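Local structure of iron-only hydrogenase system regulator (Thermotoga maritima, 2NZC) at residues L10-D16 with N47-L53; K5-L10 with L53-N59. The protein is of unknown function but is probably an ACT-like regulator of the iron-only hydrogenase system. All blocks are in the same frame, centred on the assembly; numbering follows the deposited sequence.

Overall arrangement
Contacts 1 and 2 are two halves of one pairing. Both join strand 6-15 to strand 48-57, the two central strands of the antiparallel sheet, and they share Leu-10 and Leu-53. Their centres lie about 17 Å apart, on opposite sides of the chain's centre, and contact 1 is nested inside the loop closed by contact 2. Both are largely buried, and both reach the second subunit. Contact 1 is mostly aliphatic, with polar groups gathered at the Asp-16 end. Contact 2 has more exposed residues and a more mixed chemistry: an aromatic ring under a lysine chain, and a tyrosine hydroxyl with a water.

Contact 1 (L10-D16 with N47-L53); sequences LTIVVED and NMAIIFL
Ile-12 and Ile-51 face each other at the middle of this antiparallel pair, their CB atoms 4.1 Å apart. Their backbones form a hydrogen-bonded pair, with Ile-12 N to Ile-51 O at 2.8 Å. Leu-10 with Leu-53 and Val-14 with Ala-49 repeat the pattern. Non-hydrogen-bonded pairs alternate with them. The tight side is the face of Leu-10, Ile-12, Val-14, Ile-51 and Leu-53. Here branches meet diagonally across the register: Ile-12 CD1 touches Leu-53 CD1 at 3.8 Å, and Val-14 CG2 meets Ile-51 CD1 at 4.0 Å. Ile-51 CG1 stands beside its backbone N (chi1 -59°), and its extended outer chain carries CD1 to the valine. Helices 18-30 and 59-69 pack on this face.

On the other face, Thr-11 CG2 comes to the edge of the Phe-52 ring, 3.9 Å from CD1. Ile-50 CG2 lies over one face of the ring, offset toward the rim. Phe-52 also stacks on Phe-52 of the second subunit.

The looser end is at Glu-15, Asp-16 and Met-48, all partly exposed, and the exposed Asn-47. Asp-16 N donates to Asn-47 O in a nearly straight N-H bond of 2.8 Å, but from above the carbonyl plane. Water 1 donates to Asp-16 OD2 and to Met-48 O, bridging side chain and backbone. Asp-16 OD1 lies against the Ala-49 methyl, 3.6 Å from CB. Glu-15 turns to Arg-17 in a salt bridge. Asn-47 and Met-48 form a G1 bulge against Val-43.

The chemistry implies a division between the faces: aliphatic branches join the strands to the helices, the face of Thr-11, Val-13 and Phe-52 packs on the second subunit, and polar groups and water finish the more exposed end.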
ATOM      1  N   LEU D  10       1.999  11.370   5.915  1.00 36.65           N
ATOM      2  CA  LEU D  10       1.244  12.370   5.162  1.00 37.33           C
ATOM      3  C   LEU D  10       0.066  11.720   4.474  1.00 37.22           C
ATOM      4  O   LEU D  10       0.211  10.688   3.803  1.00 36.80           O
ATOM      5  CB  LEU D  10       2.128  13.013   4.105  1.00 38.69           C
ATOM      6  CG  LEU D  10       2.753  14.321   4.554  1.00 40.80           C
ATOM      7  CD1 LEU D  10       4.003  13.948   5.279  1.00 44.53           C
ATOM      8  CD2 LEU D  10       3.075  15.164   3.337  1.00 42.54           C
ATOM      9  N   THR D  11      -1.100  12.307   4.664  1.00 36.17           N
ATOM     10  CA  THR D  11      -2.264  11.934   3.879  1.00 35.97           C
ATOM     11  C   THR D  11      -2.665  13.114   3.014  1.00 35.67           C
ATOM     12  O   THR D  11      -2.880  14.247   3.514  1.00 34.97           O
ATOM     13  CB  THR D  11      -3.419  11.564   4.760  1.00 36.28           C
ATOM     14  OG1 THR D  11      -3.735  12.706   5.560  1.00 39.65           O
ATOM     15  CG2 THR D  11      -3.015  10.448   5.683  1.00 36.37           C
ATOM     16  N   ILE D  12      -2.762  12.843   1.719  1.00 33.70           N
ATOM     17  CA  ILE D  12      -3.114  13.830   0.725  1.00 33.72           C
ATOM     18  C   ILE D  12      -4.425  13.384   0.088  1.00 33.23           C
ATOM     19  O   ILE D  12      -4.551  12.233  -0.346  1.00 32.80           O
ATOM     20  CB  ILE D  12      -2.037  13.880  -0.380  1.00 33.97           C
ATOM     21  CG1 ILE D  12      -0.649  14.161   0.230  1.00 34.73           C
ATOM     22  CG2 ILE D  12      -2.385  14.904  -1.444  1.00 34.31           C
ATOM     23  CD1 ILE D  12       0.473  13.842  -0.682  1.00 33.43           C
ATOM     24  N   VAL D  13      -5.392  14.285   0.019  1.00 32.52           N
ATOM     25  CA  VAL D  13      -6.618  14.042  -0.742  1.00 32.85           C
ATOM     26  C   VAL D  13      -6.644  15.013  -1.933  1.00 33.90           C
ATOM     27  O   VAL D  13      -6.668  16.238  -1.757  1.00 32.69           O
ATOM     28  CB  VAL D  13      -7.874  14.193   0.150  1.00 32.80           C
ATOM     29  CG1 VAL D  13      -9.138  14.044  -0.660  1.00 30.71           C
ATOM     30  CG2 VAL D  13      -7.836  13.143   1.292  1.00 32.36           C
ATOM     31  N   VAL D  14      -6.632  14.452  -3.140  1.00 34.68           N
ATOM     32  CA  VAL D  14      -6.578  15.234  -4.375  1.00 35.78           C
ATOM     33  C   VAL D  14      -7.862  15.118  -5.190  1.00 37.17           C
ATOM     34  O   VAL D  14      -8.397  14.030  -5.338  1.00 36.71           O
ATOM     35  CB  VAL D  14      -5.429  14.750  -5.298  1.00 35.54           C
ATOM     36  CG1 VAL D  14      -5.099  15.824  -6.359  1.00 35.07           C
ATOM     37  CG2 VAL D  14      -4.206  14.404  -4.523  1.00 36.28           C
ATOM     38  N   GLU D  15      -8.344  16.234  -5.740  1.00 39.41           N
ATOM     39  CA  GLU D  15      -9.405  16.187  -6.769  1.00 41.44           C
ATOM     40  C   GLU D  15      -8.763  15.688  -8.070  1.00 42.65           C
ATOM     41  O   GLU D  15      -7.776  16.256  -8.533  1.00 42.93           O
ATOM     42  CB  GLU D  15     -10.080  17.546  -6.923  1.00 41.63           C
ATOM     43  CG  GLU D  15     -10.402  18.170  -5.566  1.00 43.86           C
ATOM     44  CD  GLU D  15     -11.311  19.377  -5.615  1.00 47.60           C
ATOM     45  OE1 GLU D  15     -11.296  20.153  -6.608  1.00 47.76           O
ATOM     46  OE2 GLU D  15     -12.049  19.560  -4.623  1.00 50.31           O
ATOM     47  N   ASP D  16      -9.307  14.606  -8.633  1.00 44.52           N
ATOM     48  CA  ASP D  16      -8.579  13.772  -9.609  1.00 45.95           C
ATOM     49  C   ASP D  16      -8.612  14.319 -11.027  1.00 46.30           C
ATOM     50  O   ASP D  16      -8.675  13.547 -11.997  1.00 46.81           O
ATOM     51  CB  ASP D  16      -9.081  12.311  -9.589  1.00 46.34           C
ATOM     52  CG  ASP D  16      -7.935  11.267  -9.730  1.00 49.15           C
ATOM     53  OD1 ASP D  16      -6.741  11.626  -9.516  1.00 50.99           O
ATOM     54  OD2 ASP D  16      -8.243  10.074 -10.026  1.00 48.64           O
ATOM     55  N   ASN D  47     -14.408  11.329  -7.788  1.00 31.20           N
ATOM     56  CA  ASN D  47     -13.449  12.099  -8.600  1.00 31.58           C
ATOM     57  C   ASN D  47     -12.306  12.639  -7.736  1.00 31.80           C
ATOM     58  O   ASN D  47     -11.875  13.788  -7.861  1.00 31.47           O
ATOM     59  CB  ASN D  47     -14.148  13.218  -9.400  1.00 31.79           C
ATOM     60  CG  ASN D  47     -15.145  12.671 -10.418  1.00 33.10           C
ATOM     61  OD1 ASN D  47     -14.881  11.672 -11.092  1.00 35.71           O
ATOM     62  ND2 ASN D  47     -16.301  13.314 -10.520  1.00 33.37           N
HETATM   63  N   MSE D  48     -11.835  11.781  -6.840  1.00 31.80           N
HETATM   64  CA  MSE D  48     -10.790  12.137  -5.923  1.00 34.51           C
HETATM   65  C   MSE D  48      -9.804  11.002  -5.834  1.00 31.38           C
HETATM   66  O   MSE D  48     -10.058   9.896  -6.285  1.00 29.99           O
HETATM   67  CB  MSE D  48     -11.372  12.447  -4.549  1.00 34.02           C
HETATM   68  CG  MSE D  48     -11.738  13.893  -4.362  1.00 38.65           C
HETATM   69 SE   MSE D  48     -12.838  14.110  -2.766  1.00 47.83          SE
HETATM   70  CE  MSE D  48     -13.714  15.775  -3.240  1.00 40.57           C
ATOM     71  N   ALA D  49      -8.650  11.294  -5.271  1.00 30.54           N
ATOM     72  CA  ALA D  49      -7.625  10.298  -5.132  1.00 29.80           C
ATOM     73  C   ALA D  49      -7.081  10.510  -3.757  1.00 29.76           C
ATOM     74  O   ALA D  49      -6.968  11.664  -3.325  1.00 29.01           O
ATOM     75  CB  ALA D  49      -6.556  10.516  -6.148  1.00 29.52           C
ATOM     76  N   ILE D  50      -6.757   9.411  -3.079  1.00 29.27           N
ATOM     77  CA  ILE D  50      -6.095   9.448  -1.760  1.00 30.54           C
ATOM     78  C   ILE D  50      -4.657   9.005  -1.944  1.00 30.64           C
ATOM     79  O   ILE D  50      -4.395   8.070  -2.710  1.00 30.16           O
ATOM     80  CB  ILE D  50      -6.740   8.443  -0.775  1.00 29.66           C
ATOM     81  CG1 ILE D  50      -8.193   8.844  -0.545  1.00 30.72           C
ATOM     82  CG2 ILE D  50      -5.888   8.364   0.530  1.00 33.53           C
ATOM     83  CD1 ILE D  50      -9.119   7.747   0.024  1.00 30.13           C
ATOM     84  N   ILE D  51      -3.720   9.701  -1.297  1.00 32.11           N
ATOM     85  CA  ILE D  51      -2.299   9.281  -1.317  1.00 33.66           C
ATOM     86  C   ILE D  51      -1.810   9.270   0.127  1.00 34.82           C
ATOM     87  O   ILE D  51      -2.017  10.263   0.869  1.00 34.88           O
ATOM     88  CB  ILE D  51      -1.372  10.242  -2.136  1.00 33.58           C
ATOM     89  CG1 ILE D  51      -1.824  10.357  -3.573  1.00 34.15           C
ATOM     90  CG2 ILE D  51       0.087   9.725  -2.149  1.00 32.59           C
ATOM     91  CD1 ILE D  51      -1.284  11.625  -4.335  1.00 34.48           C
ATOM     92  N   PHE D  52      -1.207   8.151   0.525  1.00 34.76           N
ATOM     93  CA  PHE D  52      -0.588   8.014   1.821  1.00 35.26           C
ATOM     94  C   PHE D  52       0.903   7.982   1.584  1.00 34.81           C
ATOM     95  O   PHE D  52       1.364   7.262   0.683  1.00 34.62           O
ATOM     96  CB  PHE D  52      -0.939   6.672   2.477  1.00 36.09           C
ATOM     97  CG  PHE D  52      -2.419   6.437   2.702  1.00 38.55           C
ATOM     98  CD1 PHE D  52      -3.084   7.061   3.742  1.00 41.56           C
ATOM     99  CD2 PHE D  52      -3.108   5.498   1.941  1.00 37.79           C
ATOM    100  CE1 PHE D  52      -4.435   6.798   3.983  1.00 41.10           C
ATOM    101  CE2 PHE D  52      -4.465   5.244   2.187  1.00 36.00           C
ATOM    102  CZ  PHE D  52      -5.100   5.890   3.194  1.00 35.69           C
ATOM    103  N   LEU D  53       1.654   8.718   2.414  1.00 33.99           N
ATOM    104  CA  LEU D  53       3.132   8.731   2.364  1.00 32.88           C
ATOM    105  C   LEU D  53       3.697   8.496   3.761  1.00 32.37           C
ATOM    106  O   LEU D  53       3.132   8.965   4.770  1.00 32.45           O
ATOM    107  CB  LEU D  53       3.645  10.117   1.879  1.00 32.85           C
ATOM    108  CG  LEU D  53       3.141  10.656   0.530  1.00 31.40           C
ATOM    109  CD1 LEU D  53       3.710  12.022   0.300  1.00 35.43           C
ATOM    110  CD2 LEU D  53       3.651   9.788  -0.598  1.00 33.68           C
TER
HETATM  111  O   HOH W   1     -10.697   9.308  -9.030  1.00 33.85           O

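Contact 2 (K5-L10 with L53-N59); sequences KRFYIL and LVLKTDN
Lys-56 lies over one face of the Phe-7 ring. Its CG sits 3.9 Å from the ring centroid, almost on the normal, in a CH-pi contact. Lys-56 CD continues across the same face, 3.6 Å from Phe-7 CZ. Lys-56 CG is anti to the backbone N (chi1 -170°), and the extended chain carries the aliphatic part along the ring. Val-54 CG1 comes to the ring's edge, 4.0 Å from Phe-7 CD2.

On the opposite face of the sheet, Leu-10 CD1 meets Leu-55 CD1 at 3.7 Å. Farther along, the Tyr-8 ring turns its edge to Thr-57 O, which lies near the ring plane. Water 2 ties this corner together: it is 2.6 Å from Tyr-8 OH and donates to Thr-57 O and Asn-59 OD1. Arg-6 NE and NH2 each give Tyr-8 OH a weak, bent bond.

Backbone pairing sets these positions. Tyr-8 N binds Leu-55 O at 2.9 Å, with a return bond from Leu-55 N to Tyr-8 O; Arg-6 and Thr-57 are paired in the same way. Farther out, Lys-56 NZ forms a salt bridge with Glu-45 of the second subunit, and Thr-57 OG1 bonds to Asp-34. Asp-58 is the N-cap of helix 59-69 and also bonds to Thr-61.

The pair runs between strands 35-43 and 75-81, with Leu-36 packing on Phe-7 and Lys-56. Helix 59-69 packs on the face of Tyr-8, Leu-10 and Leu-55; the second subunit meets the face of Phe-7, Ile-9 and Val-54.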
ATOM      1  N   LYS D   5      16.919  12.552  11.378  1.00 39.24           N
ATOM      2  CA  LYS D   5      15.679  12.467  10.618  1.00 37.95           C
ATOM      3  C   LYS D   5      14.627  11.755  11.458  1.00 37.10           C
ATOM      4  O   LYS D   5      14.965  10.883  12.262  1.00 37.49           O
ATOM      5  CB  LYS D   5      15.929  11.741   9.307  1.00 38.49           C
ATOM      6  CG  LYS D   5      16.787  12.536   8.330  1.00 40.47           C
ATOM      7  CD  LYS D   5      17.062  11.743   7.057  1.00 43.21           C
ATOM      8  CE  LYS D   5      18.110  12.452   6.209  1.00 46.02           C
ATOM      9  NZ  LYS D   5      17.711  13.861   5.937  1.00 46.18           N
ATOM     10  N   ARG D   6      13.370  12.165  11.296  1.00 35.30           N
ATOM     11  CA  ARG D   6      12.225  11.595  11.994  1.00 33.95           C
ATOM     12  C   ARG D   6      11.210  11.061  10.984  1.00 32.78           C
ATOM     13  O   ARG D   6      11.191  11.488   9.844  1.00 31.81           O
ATOM     14  CB  ARG D   6      11.559  12.687  12.834  1.00 33.82           C
ATOM     15  CG  ARG D   6      12.183  12.837  14.221  1.00 38.53           C
ATOM     16  CD  ARG D   6      12.099  14.259  14.831  1.00 44.42           C
ATOM     17  NE  ARG D   6      10.879  15.023  14.514  1.00 49.91           N
ATOM     18  CZ  ARG D   6       9.641  14.761  14.952  1.00 51.06           C
ATOM     19  NH1 ARG D   6       9.380  13.708  15.723  1.00 51.17           N
ATOM     20  NH2 ARG D   6       8.641  15.560  14.591  1.00 51.73           N
ATOM     21  N   PHE D   7      10.354  10.142  11.415  1.00 31.53           N
ATOM     22  CA  PHE D   7       9.291   9.653  10.582  1.00 31.87           C
ATOM     23  C   PHE D   7       8.059  10.549  10.642  1.00 31.88           C
ATOM     24  O   PHE D   7       7.648  11.020  11.715  1.00 30.68           O
ATOM     25  CB  PHE D   7       8.893   8.227  10.993  1.00 32.17           C
ATOM     26  CG  PHE D   7       9.914   7.193  10.658  1.00 33.22           C
ATOM     27  CD1 PHE D   7      10.970   6.946  11.521  1.00 35.60           C
ATOM     28  CD2 PHE D   7       9.799   6.434   9.495  1.00 36.91           C
ATOM     29  CE1 PHE D   7      11.936   5.972  11.229  1.00 37.35           C
ATOM     30  CE2 PHE D   7      10.766   5.453   9.194  1.00 38.01           C
ATOM     31  CZ  PHE D   7      11.838   5.239  10.067  1.00 35.60           C
ATOM     32  N   TYR D   8       7.458  10.728   9.480  1.00 32.30           N
ATOM     33  CA  TYR D   8       6.226  11.478   9.340  1.00 33.56           C
ATOM     34  C   TYR D   8       5.298  10.696   8.477  1.00 34.08           C
ATOM     35  O   TYR D   8       5.734   9.976   7.541  1.00 33.96           O
ATOM     36  CB  TYR D   8       6.477  12.854   8.699  1.00 33.60           C
ATOM     37  CG  TYR D   8       7.378  13.755   9.526  1.00 33.43           C
ATOM     38  CD1 TYR D   8       6.852  14.636  10.472  1.00 34.91           C
ATOM     39  CD2 TYR D   8       8.753  13.713   9.360  1.00 34.38           C
ATOM     40  CE1 TYR D   8       7.700  15.447  11.246  1.00 34.45           C
ATOM     41  CE2 TYR D   8       9.607  14.514  10.100  1.00 31.03           C
ATOM     42  CZ  TYR D   8       9.073  15.379  11.040  1.00 33.62           C
ATOM     43  OH  TYR D   8       9.925  16.160  11.764  1.00 33.24           O
ATOM     44  N   ILE D   9       4.010  10.849   8.775  1.00 34.57           N
ATOM     45  CA  ILE D   9       2.944  10.333   7.931  1.00 36.39           C
ATOM     46  C   ILE D   9       2.231  11.511   7.219  1.00 36.63           C
ATOM     47  O   ILE D   9       1.876  12.525   7.861  1.00 36.54           O
ATOM     48  CB  ILE D   9       1.946   9.556   8.797  1.00 37.50           C
ATOM     49  CG1 ILE D   9       2.613   8.304   9.364  1.00 37.53           C
ATOM     50  CG2 ILE D   9       0.711   9.199   8.004  1.00 39.31           C
ATOM     51  CD1 ILE D   9       2.233   8.044  10.800  1.00 38.68           C
ATOM     52  N   LEU D  10       1.999  11.370   5.915  1.00 36.65           N
ATOM     53  CA  LEU D  10       1.244  12.370   5.162  1.00 37.33           C
ATOM     54  C   LEU D  10       0.066  11.720   4.474  1.00 37.22           C
ATOM     55  O   LEU D  10       0.211  10.688   3.803  1.00 36.80           O
ATOM     56  CB  LEU D  10       2.128  13.013   4.105  1.00 38.69           C
ATOM     57  CG  LEU D  10       2.753  14.321   4.554  1.00 40.80           C
ATOM     58  CD1 LEU D  10       4.003  13.948   5.279  1.00 44.53           C
ATOM     59  CD2 LEU D  10       3.075  15.164   3.337  1.00 42.54           C
ATOM     60  N   LEU D  53       1.654   8.718   2.414  1.00 33.99           N
ATOM     61  CA  LEU D  53       3.132   8.731   2.364  1.00 32.88           C
ATOM     62  C   LEU D  53       3.697   8.496   3.761  1.00 32.37           C
ATOM     63  O   LEU D  53       3.132   8.965   4.770  1.00 32.45           O
ATOM     64  CB  LEU D  53       3.645  10.117   1.879  1.00 32.85           C
ATOM     65  CG  LEU D  53       3.141  10.656   0.530  1.00 31.40           C
ATOM     66  CD1 LEU D  53       3.710  12.022   0.300  1.00 35.43           C
ATOM     67  CD2 LEU D  53       3.651   9.788  -0.598  1.00 33.68           C
ATOM     68  N   VAL D  54       4.791   7.744   3.815  1.00 31.82           N
ATOM     69  CA  VAL D  54       5.666   7.688   4.996  1.00 30.60           C
ATOM     70  C   VAL D  54       6.995   8.311   4.551  1.00 31.96           C
ATOM     71  O   VAL D  54       7.531   7.941   3.497  1.00 30.72           O
ATOM     72  CB  VAL D  54       5.898   6.227   5.496  1.00 29.76           C
ATOM     73  CG1 VAL D  54       6.827   6.251   6.761  1.00 30.92           C
ATOM     74  CG2 VAL D  54       4.552   5.577   5.853  1.00 30.29           C
ATOM     75  N   LEU D  55       7.508   9.271   5.328  1.00 32.10           N
ATOM     76  CA  LEU D  55       8.791   9.870   5.033  1.00 33.12           C
ATOM     77  C   LEU D  55       9.642   9.687   6.244  1.00 33.08           C
ATOM     78  O   LEU D  55       9.122   9.600   7.358  1.00 33.75           O
ATOM     79  CB  LEU D  55       8.658  11.374   4.770  1.00 34.18           C
ATOM     80  CG  LEU D  55       8.028  11.740   3.420  1.00 35.57           C
ATOM     81  CD1 LEU D  55       6.540  11.951   3.566  1.00 37.89           C
ATOM     82  CD2 LEU D  55       8.730  12.969   2.870  1.00 36.12           C
ATOM     83  N   LYS D  56      10.947   9.599   6.041  1.00 32.99           N
ATOM     84  CA  LYS D  56      11.870   9.794   7.146  1.00 32.24           C
ATOM     85  C   LYS D  56      12.757  10.961   6.740  1.00 32.20           C
ATOM     86  O   LYS D  56      13.557  10.848   5.823  1.00 31.57           O
ATOM     87  CB  LYS D  56      12.694   8.549   7.433  1.00 32.71           C
ATOM     88  CG  LYS D  56      13.483   8.661   8.750  1.00 31.29           C
ATOM     89  CD  LYS D  56      14.397   7.482   8.954  1.00 34.91           C
ATOM     90  CE  LYS D  56      15.275   7.679  10.170  1.00 36.39           C
ATOM     91  NZ  LYS D  56      16.524   6.888  10.008  1.00 39.38           N
ATOM     92  N   THR D  57      12.585  12.102   7.392  1.00 31.09           N
ATOM     93  CA  THR D  57      13.225  13.299   6.890  1.00 30.55           C
ATOM     94  C   THR D  57      13.429  14.357   7.968  1.00 30.08           C
ATOM     95  O   THR D  57      13.159  14.125   9.146  1.00 29.60           O
ATOM     96  CB  THR D  57      12.486  13.865   5.644  1.00 30.10           C
ATOM     97  OG1 THR D  57      13.369  14.771   4.964  1.00 32.77           O
ATOM     98  CG2 THR D  57      11.227  14.577   6.030  1.00 32.71           C
ATOM     99  N   ASP D  58      13.935  15.517   7.583  1.00 30.08           N
ATOM    100  CA  ASP D  58      14.240  16.506   8.616  1.00 30.21           C
ATOM    101  C   ASP D  58      13.161  17.597   8.631  1.00 30.46           C
ATOM    102  O   ASP D  58      12.179  17.524   7.875  1.00 29.26           O
ATOM    103  CB  ASP D  58      15.669  17.043   8.470  1.00 30.76           C
ATOM    104  CG  ASP D  58      15.933  17.630   7.121  1.00 31.55           C
ATOM    105  OD1 ASP D  58      14.965  17.819   6.371  1.00 31.55           O
ATOM    106  OD2 ASP D  58      17.110  17.933   6.816  1.00 33.21           O
ATOM    107  N   ASN D  59      13.312  18.556   9.530  1.00 30.94           N
ATOM    108  CA  ASN D  59      12.313  19.590   9.700  1.00 32.21           C
ATOM    109  C   ASN D  59      12.160  20.472   8.476  1.00 32.21           C
ATOM    110  O   ASN D  59      11.029  20.763   8.071  1.00 32.13           O
ATOM    111  CB  ASN D  59      12.661  20.456  10.913  1.00 32.53           C
ATOM    112  CG  ASN D  59      11.915  20.034  12.146  1.00 35.13           C
ATOM    113  OD1 ASN D  59      11.699  18.831  12.375  1.00 38.10           O
ATOM    114  ND2 ASN D  59      11.488  21.021  12.954  1.00 38.12           N
TER
HETATM  115  O   HOH W   2      12.467  15.906  11.266  1.00 35.38           O